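Local coordinates for multidrug resistance protein (Vibrio cholerae, PDB 1YC9) that probably serves as the outer-membrane exit channel of a multidrug efflux system, and may contribute to resistance to compounds such as puromycin and acriflavine, at residues Q382-A387 and V403-L408; Q375-A380 and N410-L415; E176-R181 and N389-G394. The protein carries 1 engineered substitution. All blocks are in the same frame, centred on the assembly; numbering follows the deposited sequence.

Contact 1: Q382-A387 and V403-L408; sequences QALHIA and VAEESL
A404 sets its methyl group against the backbone of the helix containing Q382-A387, with CB 3.6 Å from L384 CA. The CA atoms of A404 and L384 approach to 4.9 Å, a closeness made possible by the small side chain on the 403-408 side. A383 adds a looser methyl contact, its CB lying 4.4 Å from A404 CB. One residue on, E405 offers its aliphatic part: CG meets L384 CD1 at 3.6 Å, while the extended chain carries the carboxylate away from the leucine to a hydrogen bond between OE2 and the hydroxyl of T174. A turn later, L408 crosses L384 at about a right angle, and the two CD2 atoms lie 3.8 Å apart. With CG anti to the backbone N (chi1 178°), L384 reaches past A404, CD1 to E405 and CD2 to L408. No hydrogen bond crosses between the two segments; the contact is van der Waals packing. The axes of the two segments approach to 8.4 Å at 157°, as neighbouring arms of an antiparallel coiled-coil pair, helices 326-391 and 398-433. E405 links this pair to helix 117-183 through T174, and Q194 of the second subunit packs on A383 and A404.

Contact 2: Q375-A380 and N410-L415; sequences QAVQQA and NNQRAL
V377 pushes its CG2 methyl against the backbone of N411, 3.3 Å from the carbonyl O. Its rotamer (chi1 168°) divides the work between the two branches. CG1, anti to the backbone N, faces the aliphatic start of Q412 and comes within 4.1 Å of its CG, the two side chains crossing nearly at right angles. CG2, anti to the carbonyl carbon, takes the N411 backbone and also reaches L415 CD2 at 4.0 Å. The two helices belong to the antiparallel coiled coil, 326-391 against 398-433, that forms part of the long helical barrel of outer membrane factors; here the axes of the two segments are 8.6 Å apart and inclined at 152°. On the N411 side, CG lies anti to the carbonyl carbon (chi1 -62°), which brings the amide across the small residues of the other helix. N411 ND2 sits 3.6 Å from A376 CB and 3.9 Å from A380 CB, so the polar group is packed against methyls. A376 O is also 3.6 Å from N411 ND2, but no hydrogen bond joins them. A197 of the second subunit packs on both alanines, and S201 of the same subunit packs on N411. Within its own chain, R413, which points away from this contact, forms a salt bridge with E205 of helix 189-223 and a hydrogen bond with N160 of helix 117-183.

Contact 3: E176-R181 and N389-G394; sequences ELLEKR and NRYQGG
A Schellman motif closes helix 326-391 where R181, near the end of helix 117-183, lays its guanidinium over one face of the Y391 ring. R181 CZ lies 4.2 Å from the ring centroid and 27° off the normal, a cation-pi contact in which the flat groups are tilted by 36° and overlap toward the rim. R181 CD lies 3.4 Å from Y391 CE2, and the bend at chi3 (58°) beyond it turns NE and the guanidinium over the ring. R181 NH1 comes close to Y391 O at an angle too poor for a hydrogen bond; NH2 bonds weakly to L186 O. L177 comes in at the ring edge, its CD2 3.9 Å from Y391 CD2 and 4.1 Å from Q392 CG. L178 crosses the tyrosine at about a right angle, with CD1 3.5 Å from Y391 CE2. The buried ring is thus lined by L177 and L178 and by Y398 and V401 of helix 398-433, while one face meets the guanidinium. The contact joins the turns of two helical hairpins, 117-183/189-223 and 326-391/398-433, at the barrel end far from the beta strands, the periplasmic tip in outer membrane factors. Beyond Y391 the chain makes a type I turn to G394, whose N bonds to Y391 O at 3.1 Å. With positive phi, G394 is the C-prime residue, and L395 N to R390 O completes the Schellman motif.

All three contacts share helix 326-391, in the order contact 2, contact 1, contact 3 toward its C-terminal end. Contacts 1 and 2 join it to the same partner, helix 398-433. They adjoin directly: L408 CD1 packs on V377 O, and S407 OG on A380 CB. Contact 1 is the more buried and relies on leucine and alanine packing, whereas contact 2 is partly buried and sets an asparagine amide among methyls; both touch the second subunit. Contact 3 turns to another partner, helix 117-183. Partly buried, with exposed residues in its turn, it sets an arginine over a tyrosine ring beside the capped end of helix 326-391. Its centre lies about 24 Å from that of contact 2.

Contact 1: Q382-A387 and V403-L408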
ATOM      1  N   GLN A 382      17.803   6.185  45.571  1.00 26.12           N
ATOM      2  CA  GLN A 382      18.719   6.165  46.725  1.00 27.48           C
ATOM      3  C   GLN A 382      20.028   6.877  46.443  1.00 27.47           C
ATOM      4  O   GLN A 382      20.511   7.691  47.247  1.00 27.46           O
ATOM      5  CB  GLN A 382      19.005   4.732  47.178  1.00 28.80           C
ATOM      6  CG  GLN A 382      19.747   4.695  48.536  1.00 33.77           C
ATOM      7  N   ALA A 383      20.631   6.603  45.291  1.00 27.85           N
ATOM      8  CA  ALA A 383      21.855   7.263  44.916  1.00 27.76           C
ATOM      9  C   ALA A 383      21.730   8.770  44.933  1.00 28.19           C
ATOM     10  O   ALA A 383      22.621   9.435  45.446  1.00 28.40           O
ATOM     11  CB  ALA A 383      22.374   6.774  43.575  1.00 28.42           C
ATOM     12  N   LEU A 384      20.625   9.286  44.429  1.00 28.37           N
ATOM     13  CA  LEU A 384      20.398  10.705  44.327  1.00 29.91           C
ATOM     14  C   LEU A 384      20.194  11.289  45.720  1.00 31.50           C
ATOM     15  O   LEU A 384      20.688  12.351  45.995  1.00 30.07           O
ATOM     16  CB  LEU A 384      19.147  11.009  43.523  1.00 28.63           C
ATOM     17  CG  LEU A 384      18.785  12.495  43.401  1.00 29.50           C
ATOM     18  CD1 LEU A 384      19.916  13.279  42.784  1.00 28.29           C
ATOM     19  CD2 LEU A 384      17.539  12.682  42.595  1.00 29.20           C
ATOM     20  N   HIS A 385      19.384  10.610  46.516  1.00 32.46           N
ATOM     21  CA  HIS A 385      19.092  11.022  47.901  1.00 35.25           C
ATOM     22  C   HIS A 385      20.394  11.138  48.675  1.00 34.24           C
ATOM     23  O   HIS A 385      20.637  12.160  49.303  1.00 36.87           O
ATOM     24  CB  HIS A 385      18.082  10.058  48.570  1.00 35.70           C
ATOM     25  CG  HIS A 385      18.066  10.140  50.075  1.00 43.12           C
ATOM     26  ND1 HIS A 385      17.046  10.757  50.780  1.00 48.91           N
ATOM     27  CD2 HIS A 385      18.958   9.705  51.004  1.00 46.50           C
ATOM     28  CE1 HIS A 385      17.305  10.684  52.078  1.00 49.50           C
ATOM     29  NE2 HIS A 385      18.466  10.061  52.242  1.00 49.37           N
ATOM     30  N   ILE A 386      21.275  10.141  48.588  1.00 33.87           N
ATOM     31  CA  ILE A 386      22.550  10.201  49.261  1.00 33.08           C
ATOM     32  C   ILE A 386      23.417  11.307  48.670  1.00 33.69           C
ATOM     33  O   ILE A 386      24.087  12.010  49.403  1.00 31.49           O
ATOM     34  CB  ILE A 386      23.283   8.853  49.224  1.00 33.28           C
ATOM     35  CG1 ILE A 386      22.623   7.869  50.177  1.00 35.48           C
ATOM     36  CG2 ILE A 386      24.712   8.999  49.594  1.00 32.75           C
ATOM     37  CD1 ILE A 386      22.687   6.462  49.730  1.00 36.84           C
ATOM     38  N   ALA A 387      23.411  11.458  47.339  1.00 32.28           N
ATOM     39  CA  ALA A 387      24.257  12.457  46.703  1.00 32.19           C
ATOM     40  C   ALA A 387      23.823  13.858  47.113  1.00 32.30           C
ATOM     41  O   ALA A 387      24.676  14.720  47.308  1.00 31.00           O
ATOM     42  CB  ALA A 387      24.203  12.306  45.154  1.00 31.20           C
ATOM     43  N   VAL A 403      24.808  13.181  37.906  1.00 25.51           N
ATOM     44  CA  VAL A 403      24.866  11.822  37.386  1.00 26.80           C
ATOM     45  C   VAL A 403      23.722  11.009  37.926  1.00 26.29           C
ATOM     46  O   VAL A 403      23.046  10.302  37.182  1.00 24.76           O
ATOM     47  CB  VAL A 403      26.240  11.180  37.631  1.00 27.69           C
ATOM     48  CG1 VAL A 403      26.243   9.697  37.358  1.00 30.13           C
ATOM     49  CG2 VAL A 403      27.311  11.875  36.796  1.00 30.43           C
ATOM     50  N   ALA A 404      23.452  11.153  39.223  1.00 25.12           N
ATOM     51  CA  ALA A 404      22.341  10.481  39.829  1.00 24.63           C
ATOM     52  C   ALA A 404      20.984  10.960  39.328  1.00 24.28           C
ATOM     53  O   ALA A 404      20.099  10.176  39.116  1.00 23.09           O
ATOM     54  CB  ALA A 404      22.431  10.617  41.378  1.00 24.96           C
ATOM     55  N   GLU A 405      20.809  12.273  39.191  1.00 22.30           N
ATOM     56  CA  GLU A 405      19.582  12.865  38.704  1.00 23.92           C
ATOM     57  C   GLU A 405      19.261  12.299  37.300  1.00 22.81           C
ATOM     58  O   GLU A 405      18.129  11.949  36.994  1.00 21.69           O
ATOM     59  CB  GLU A 405      19.766  14.396  38.543  1.00 23.47           C
ATOM     60  CG  GLU A 405      19.488  15.178  39.801  1.00 28.99           C
ATOM     61  CD  GLU A 405      19.522  16.669  39.577  1.00 30.15           C
ATOM     62  OE1 GLU A 405      20.131  17.090  38.571  1.00 33.13           O
ATOM     63  OE2 GLU A 405      18.923  17.405  40.386  1.00 39.30           O
ATOM     64  N   GLU A 406      20.286  12.244  36.477  1.00 23.00           N
ATOM     65  CA  GLU A 406      20.149  11.821  35.069  1.00 24.98           C
ATOM     66  C   GLU A 406      19.773  10.323  34.993  1.00 24.29           C
ATOM     67  O   GLU A 406      18.838   9.926  34.256  1.00 22.68           O
ATOM     68  CB  GLU A 406      21.487  12.052  34.395  1.00 27.37           C
ATOM     69  CG  GLU A 406      21.553  11.546  32.975  1.00 33.75           C
ATOM     70  CD  GLU A 406      21.398  12.631  31.989  1.00 41.62           C
ATOM     71  OE1 GLU A 406      20.693  13.630  32.293  1.00 45.79           O
ATOM     72  OE2 GLU A 406      22.004  12.460  30.921  1.00 48.41           O
ATOM     73  N   SER A 407      20.498   9.520  35.763  1.00 23.30           N
ATOM     74  CA  SER A 407      20.272   8.088  35.853  1.00 24.03           C
ATOM     75  C   SER A 407      18.850   7.835  36.340  1.00 23.27           C
ATOM     76  O   SER A 407      18.150   6.989  35.755  1.00 22.51           O
ATOM     77  CB  SER A 407      21.319   7.431  36.774  1.00 24.99           C
ATOM     78  OG  SER A 407      20.899   6.127  37.158  1.00 30.31           O
ATOM     79  N   LEU A 408      18.403   8.569  37.371  1.00 22.73           N
ATOM     80  CA  LEU A 408      17.036   8.438  37.896  1.00 22.61           C
ATOM     81  C   LEU A 408      15.971   8.737  36.860  1.00 23.35           C
ATOM     82  O   LEU A 408      15.076   7.965  36.640  1.00 21.66           O
ATOM     83  CB  LEU A 408      16.787   9.300  39.128  1.00 22.93           C
ATOM     84  CG  LEU A 408      15.351   9.259  39.681  1.00 22.66           C
ATOM     85  CD1 LEU A 408      14.981   7.844  40.104  1.00 22.32           C
ATOM     86  CD2 LEU A 408      15.201  10.230  40.827  1.00 26.03           C
TER

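Contact 2: Q375-A380 and N410-L415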
ATOM      1  N   GLN A 375      13.907  -1.774  39.992  1.00 22.59           N
ATOM      2  CA  GLN A 375      15.122  -1.843  40.795  1.00 23.20           C
ATOM      3  C   GLN A 375      16.115  -0.728  40.381  1.00 22.16           C
ATOM      4  O   GLN A 375      16.708  -0.093  41.223  1.00 21.81           O
ATOM      5  CB  GLN A 375      15.746  -3.213  40.675  1.00 22.53           C
ATOM      6  CG  GLN A 375      14.865  -4.344  41.277  1.00 23.77           C
ATOM      7  CD  GLN A 375      15.379  -5.700  40.944  1.00 22.52           C
ATOM      8  OE1 GLN A 375      14.596  -6.663  40.723  1.00 28.37           O
ATOM      9  NE2 GLN A 375      16.665  -5.820  40.881  1.00 23.44           N
ATOM     10  N   ALA A 376      16.284  -0.466  39.081  1.00 23.04           N
ATOM     11  CA  ALA A 376      17.162   0.615  38.666  1.00 20.78           C
ATOM     12  C   ALA A 376      16.614   1.956  39.157  1.00 21.21           C
ATOM     13  O   ALA A 376      17.376   2.772  39.626  1.00 21.15           O
ATOM     14  CB  ALA A 376      17.334   0.645  37.125  1.00 21.88           C
ATOM     15  N   VAL A 377      15.307   2.158  39.061  1.00 20.27           N
ATOM     16  CA  VAL A 377      14.695   3.377  39.563  1.00 22.34           C
ATOM     17  C   VAL A 377      14.990   3.557  41.054  1.00 22.23           C
ATOM     18  O   VAL A 377      15.509   4.559  41.476  1.00 22.48           O
ATOM     19  CB  VAL A 377      13.188   3.418  39.304  1.00 21.68           C
ATOM     20  CG1 VAL A 377      12.483   4.528  40.078  1.00 25.30           C
ATOM     21  CG2 VAL A 377      12.905   3.598  37.783  1.00 23.22           C
ATOM     22  N   GLN A 378      14.654   2.556  41.834  1.00 23.80           N
ATOM     23  CA  GLN A 378      14.817   2.658  43.279  1.00 23.91           C
ATOM     24  C   GLN A 378      16.240   2.831  43.729  1.00 22.84           C
ATOM     25  O   GLN A 378      16.502   3.569  44.639  1.00 23.40           O
ATOM     26  CB  GLN A 378      14.238   1.419  43.932  1.00 24.69           C
ATOM     27  CG  GLN A 378      12.840   1.308  43.773  1.00 28.41           C
ATOM     28  CD  GLN A 378      12.249   0.413  44.823  1.00 35.46           C
ATOM     29  OE1 GLN A 378      12.270  -0.801  44.651  1.00 37.45           O
ATOM     30  NE2 GLN A 378      11.735   1.014  45.927  1.00 37.26           N
ATOM     31  N   GLN A 379      17.189   2.130  43.116  1.00 24.26           N
ATOM     32  CA  GLN A 379      18.590   2.325  43.465  1.00 24.19           C
ATOM     33  C   GLN A 379      19.125   3.655  43.006  1.00 24.25           C
ATOM     34  O   GLN A 379      19.913   4.283  43.709  1.00 22.77           O
ATOM     35  CB  GLN A 379      19.459   1.212  42.926  1.00 24.18           C
ATOM     36  CG  GLN A 379      19.060  -0.120  43.382  1.00 27.84           C
ATOM     37  CD  GLN A 379      19.487  -0.443  44.776  1.00 32.92           C
ATOM     38  OE1 GLN A 379      20.124   0.369  45.454  1.00 32.40           O
ATOM     39  NE2 GLN A 379      19.209  -1.678  45.186  1.00 36.34           N
ATOM     40  N   ALA A 380      18.657   4.135  41.855  1.00 23.82           N
ATOM     41  CA  ALA A 380      19.069   5.447  41.423  1.00 23.39           C
ATOM     42  C   ALA A 380      18.483   6.530  42.346  1.00 23.71           C
ATOM     43  O   ALA A 380      19.111   7.579  42.579  1.00 22.83           O
ATOM     44  CB  ALA A 380      18.619   5.651  39.927  1.00 24.36           C
ATOM     45  N   ASN A 410      16.240   8.823  33.575  1.00 21.64           N
ATOM     46  CA  ASN A 410      16.282   7.897  32.450  1.00 21.25           C
ATOM     47  C   ASN A 410      15.535   6.609  32.821  1.00 21.70           C
ATOM     48  O   ASN A 410      14.715   6.118  32.061  1.00 19.39           O
ATOM     49  CB  ASN A 410      17.717   7.577  32.043  1.00 21.87           C
ATOM     50  CG  ASN A 410      18.363   8.711  31.312  1.00 25.26           C
ATOM     51  OD1 ASN A 410      17.656   9.580  30.796  1.00 28.09           O
ATOM     52  ND2 ASN A 410      19.689   8.719  31.267  1.00 27.40           N
ATOM     53  N   ASN A 411      15.768   6.130  34.045  1.00 20.75           N
ATOM     54  CA  ASN A 411      15.133   4.900  34.517  1.00 20.51           C
ATOM     55  C   ASN A 411      13.647   5.064  34.802  1.00 21.03           C
ATOM     56  O   ASN A 411      12.877   4.182  34.505  1.00 19.88           O
ATOM     57  CB  ASN A 411      15.869   4.328  35.739  1.00 21.57           C
ATOM     58  CG  ASN A 411      17.306   3.952  35.443  1.00 23.59           C
ATOM     59  OD1 ASN A 411      17.591   3.468  34.388  1.00 32.67           O
ATOM     60  ND2 ASN A 411      18.182   4.079  36.417  1.00 24.52           N
ATOM     61  N   GLN A 412      13.233   6.226  35.290  1.00 21.19           N
ATOM     62  CA  GLN A 412      11.843   6.515  35.530  1.00 22.78           C
ATOM     63  C   GLN A 412      11.075   6.541  34.223  1.00 23.57           C
ATOM     64  O   GLN A 412       9.976   6.050  34.150  1.00 24.48           O
ATOM     65  CB  GLN A 412      11.669   7.858  36.238  1.00 22.56           C
ATOM     66  CG  GLN A 412      12.023   7.841  37.692  1.00 25.30           C
ATOM     67  CD  GLN A 412      11.951   9.246  38.306  1.00 28.15           C
ATOM     68  OE1 GLN A 412      12.289  10.276  37.650  1.00 28.41           O
ATOM     69  NE2 GLN A 412      11.512   9.300  39.558  1.00 29.37           N
ATOM     70  N   ARG A 413      11.660   7.126  33.184  1.00 24.47           N
ATOM     71  CA  ARG A 413      10.993   7.142  31.899  1.00 24.16           C
ATOM     72  C   ARG A 413      10.892   5.744  31.313  1.00 22.27           C
ATOM     73  O   ARG A 413       9.838   5.388  30.769  1.00 21.37           O
ATOM     74  CB  ARG A 413      11.708   8.097  30.974  1.00 24.88           C
ATOM     75  CG  ARG A 413      11.386   9.488  31.446  1.00 28.35           C
ATOM     76  CD  ARG A 413      11.875  10.552  30.549  1.00 28.14           C
ATOM     77  NE  ARG A 413      10.956  10.751  29.424  1.00 28.63           N
ATOM     78  CZ  ARG A 413      11.289  11.486  28.360  1.00 30.59           C
ATOM     79  NH1 ARG A 413      12.483  12.069  28.344  1.00 31.88           N
ATOM     80  NH2 ARG A 413      10.452  11.647  27.337  1.00 28.53           N
ATOM     81  N   ALA A 414      11.964   4.967  31.436  1.00 22.37           N
ATOM     82  CA  ALA A 414      11.972   3.576  30.973  1.00 22.16           C
ATOM     83  C   ALA A 414      10.885   2.810  31.669  1.00 21.54           C
ATOM     84  O   ALA A 414      10.146   2.061  31.057  1.00 20.93           O
ATOM     85  CB  ALA A 414      13.340   2.936  31.173  1.00 22.48           C
ATOM     86  N   LEU A 415      10.761   3.009  32.972  1.00 21.38           N
ATOM     87  CA  LEU A 415       9.694   2.341  33.718  1.00 21.30           C
ATOM     88  C   LEU A 415       8.309   2.699  33.277  1.00 21.58           C
ATOM     89  O   LEU A 415       7.487   1.815  33.077  1.00 20.80           O
ATOM     90  CB  LEU A 415       9.872   2.583  35.216  1.00 22.37           C
ATOM     91  CG  LEU A 415       8.851   1.877  36.097  1.00 21.81           C
ATOM     92  CD1 LEU A 415       8.803   0.384  35.832  1.00 23.03           C
ATOM     93  CD2 LEU A 415       9.206   2.162  37.562  1.00 25.88           C
TER

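Contact 3: E176-R181 and N389-G394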
ATOM      1  N   GLU A 176      18.671  26.623  42.221  1.00 38.59           N
ATOM      2  CA  GLU A 176      18.527  27.670  43.208  1.00 40.86           C
ATOM      3  C   GLU A 176      19.294  27.409  44.502  1.00 40.66           C
ATOM      4  O   GLU A 176      19.745  28.362  45.152  1.00 41.11           O
ATOM      5  CB  GLU A 176      17.055  28.005  43.428  1.00 41.76           C
ATOM      6  CG  GLU A 176      16.309  27.252  44.474  1.00 45.91           C
ATOM      7  CD  GLU A 176      14.861  27.717  44.510  1.00 52.00           C
ATOM      8  OE1 GLU A 176      14.485  28.430  45.477  1.00 52.43           O
ATOM      9  OE2 GLU A 176      14.114  27.388  43.545  1.00 54.94           O
ATOM     10  N   LEU A 177      19.507  26.136  44.831  1.00 40.45           N
ATOM     11  CA  LEU A 177      20.462  25.775  45.871  1.00 40.17           C
ATOM     12  C   LEU A 177      21.885  26.124  45.453  1.00 39.68           C
ATOM     13  O   LEU A 177      22.641  26.706  46.240  1.00 39.31           O
ATOM     14  CB  LEU A 177      20.387  24.287  46.218  1.00 40.34           C
ATOM     15  CG  LEU A 177      21.401  23.854  47.295  1.00 41.70           C
ATOM     16  CD1 LEU A 177      21.123  24.507  48.626  1.00 42.38           C
ATOM     17  CD2 LEU A 177      21.414  22.342  47.428  1.00 42.20           C
ATOM     18  N   LEU A 178      22.273  25.745  44.235  1.00 38.51           N
ATOM     19  CA  LEU A 178      23.641  25.950  43.772  1.00 38.16           C
ATOM     20  C   LEU A 178      23.942  27.431  43.612  1.00 36.92           C
ATOM     21  O   LEU A 178      25.065  27.835  43.794  1.00 35.61           O
ATOM     22  CB  LEU A 178      23.919  25.240  42.446  1.00 37.62           C
ATOM     23  CG  LEU A 178      24.552  23.846  42.520  1.00 39.55           C
ATOM     24  CD1 LEU A 178      23.707  22.898  43.375  1.00 40.10           C
ATOM     25  CD2 LEU A 178      24.756  23.282  41.119  1.00 40.22           C
ATOM     26  N   GLU A 179      22.924  28.211  43.297  1.00 37.07           N
ATOM     27  CA  GLU A 179      23.077  29.644  43.140  1.00 37.35           C
ATOM     28  C   GLU A 179      23.280  30.322  44.500  1.00 38.32           C
ATOM     29  O   GLU A 179      24.098  31.247  44.606  1.00 37.35           O
ATOM     30  CB  GLU A 179      21.872  30.238  42.442  1.00 38.67           C
ATOM     31  CG  GLU A 179      21.959  30.145  40.926  1.00 39.47           C
ATOM     32  CD  GLU A 179      20.910  30.996  40.233  1.00 45.58           C
ATOM     33  OE1 GLU A 179      19.722  30.875  40.603  1.00 46.76           O
ATOM     34  OE2 GLU A 179      21.281  31.804  39.342  1.00 48.10           O
ATOM     35  N   LYS A 180      22.508  29.897  45.514  1.00 37.48           N
ATOM     36  CA  LYS A 180      22.657  30.409  46.871  1.00 37.42           C
ATOM     37  C   LYS A 180      24.062  30.050  47.378  1.00 37.38           C
ATOM     38  O   LYS A 180      24.777  30.902  47.942  1.00 37.72           O
ATOM     39  CB  LYS A 180      21.546  29.859  47.785  1.00 37.69           C
ATOM     40  N   ARG A 181      24.505  28.823  47.097  1.00 36.40           N
ATOM     41  CA  ARG A 181      25.840  28.405  47.477  1.00 36.42           C
ATOM     42  C   ARG A 181      26.942  29.175  46.777  1.00 35.83           C
ATOM     43  O   ARG A 181      27.901  29.603  47.427  1.00 34.49           O
ATOM     44  CB  ARG A 181      26.066  26.932  47.224  1.00 36.82           C
ATOM     45  CG  ARG A 181      25.323  26.065  48.252  1.00 41.12           C
ATOM     46  CD  ARG A 181      25.487  24.588  48.024  1.00 45.52           C
ATOM     47  NE  ARG A 181      26.888  24.127  48.021  1.00 49.06           N
ATOM     48  CZ  ARG A 181      27.433  23.291  48.902  1.00 50.39           C
ATOM     49  NH1 ARG A 181      26.740  22.809  49.922  1.00 54.53           N
ATOM     50  NH2 ARG A 181      28.698  22.940  48.769  1.00 50.60           N
ATOM     51  N   ASN A 389      21.980  14.737  49.930  1.00 41.53           N
ATOM     52  CA  ASN A 389      22.247  14.907  51.375  1.00 42.64           C
ATOM     53  C   ASN A 389      23.685  15.282  51.564  1.00 42.31           C
ATOM     54  O   ASN A 389      23.983  16.319  52.173  1.00 43.97           O
ATOM     55  CB  ASN A 389      21.968  13.628  52.161  1.00 43.14           C
ATOM     56  CG  ASN A 389      20.510  13.383  52.376  1.00 45.04           C
ATOM     57  OD1 ASN A 389      19.706  14.297  52.382  1.00 50.77           O
ATOM     58  ND2 ASN A 389      20.149  12.111  52.574  1.00 51.42           N
ATOM     59  N   ARG A 390      24.581  14.487  50.987  1.00 42.38           N
ATOM     60  CA  ARG A 390      26.004  14.765  51.007  1.00 42.13           C
ATOM     61  C   ARG A 390      26.329  16.138  50.412  1.00 43.51           C
ATOM     62  O   ARG A 390      27.277  16.824  50.856  1.00 42.91           O
ATOM     63  CB  ARG A 390      26.811  13.686  50.267  1.00 42.25           C
ATOM     64  CG  ARG A 390      27.073  12.415  51.074  1.00 42.64           C
ATOM     65  CD  ARG A 390      27.685  11.262  50.278  1.00 43.94           C
ATOM     66  NE  ARG A 390      29.135  11.336  50.120  1.00 45.84           N
ATOM     67  CZ  ARG A 390      30.033  11.171  51.101  1.00 46.56           C
ATOM     68  NH1 ARG A 390      29.662  10.940  52.366  1.00 45.71           N
ATOM     69  NH2 ARG A 390      31.326  11.243  50.812  1.00 48.48           N
ATOM     70  N   TYR A 391      25.582  16.537  49.385  1.00 43.26           N
ATOM     71  CA  TYR A 391      25.811  17.859  48.808  1.00 43.97           C
ATOM     72  C   TYR A 391      25.340  18.953  49.793  1.00 44.75           C
ATOM     73  O   TYR A 391      26.043  19.874  50.070  1.00 44.95           O
ATOM     74  CB  TYR A 391      25.138  18.013  47.429  1.00 43.59           C
ATOM     75  CG  TYR A 391      25.541  19.302  46.765  1.00 39.15           C
ATOM     76  CD1 TYR A 391      26.738  19.413  46.103  1.00 36.26           C
ATOM     77  CD2 TYR A 391      24.739  20.426  46.865  1.00 40.11           C
ATOM     78  CE1 TYR A 391      27.130  20.631  45.518  1.00 38.02           C
ATOM     79  CE2 TYR A 391      25.125  21.643  46.298  1.00 38.28           C
ATOM     80  CZ  TYR A 391      26.318  21.735  45.622  1.00 38.47           C
ATOM     81  OH  TYR A 391      26.697  22.947  45.050  1.00 39.83           O
ATOM     82  N   GLN A 392      24.143  18.831  50.336  1.00 47.57           N
ATOM     83  CA  GLN A 392      23.632  19.812  51.278  1.00 49.04           C
ATOM     84  C   GLN A 392      24.529  19.885  52.542  1.00 50.27           C
ATOM     85  O   GLN A 392      24.261  20.705  53.425  1.00 51.29           O
ATOM     86  CB  GLN A 392      22.169  19.490  51.647  1.00 49.63           C
ATOM     87  CG  GLN A 392      21.139  19.642  50.491  1.00 51.12           C
ATOM     88  CD  GLN A 392      19.670  19.404  50.915  1.00 54.52           C
ATOM     89  OE1 GLN A 392      19.288  18.302  51.331  1.00 55.03           O
ATOM     90  NE2 GLN A 392      18.848  20.437  50.781  1.00 57.26           N
ATOM     91  N   GLY A 393      25.578  19.048  52.615  1.00 50.95           N
ATOM     92  CA  GLY A 393      26.541  19.036  53.704  1.00 51.25           C
ATOM     93  C   GLY A 393      28.014  19.023  53.299  1.00 51.65           C
ATOM     94  O   GLY A 393      28.877  18.730  54.118  1.00 52.38           O
ATOM     95  N   GLY A 394      28.335  19.347  52.062  1.00 51.36           N
ATOM     96  CA  GLY A 394      29.731  19.516  51.679  1.00 51.48           C
ATOM     97  C   GLY A 394      30.660  18.314  51.740  1.00 51.85           C
ATOM     98  O   GLY A 394      31.782  18.436  52.218  1.00 52.39           O
TER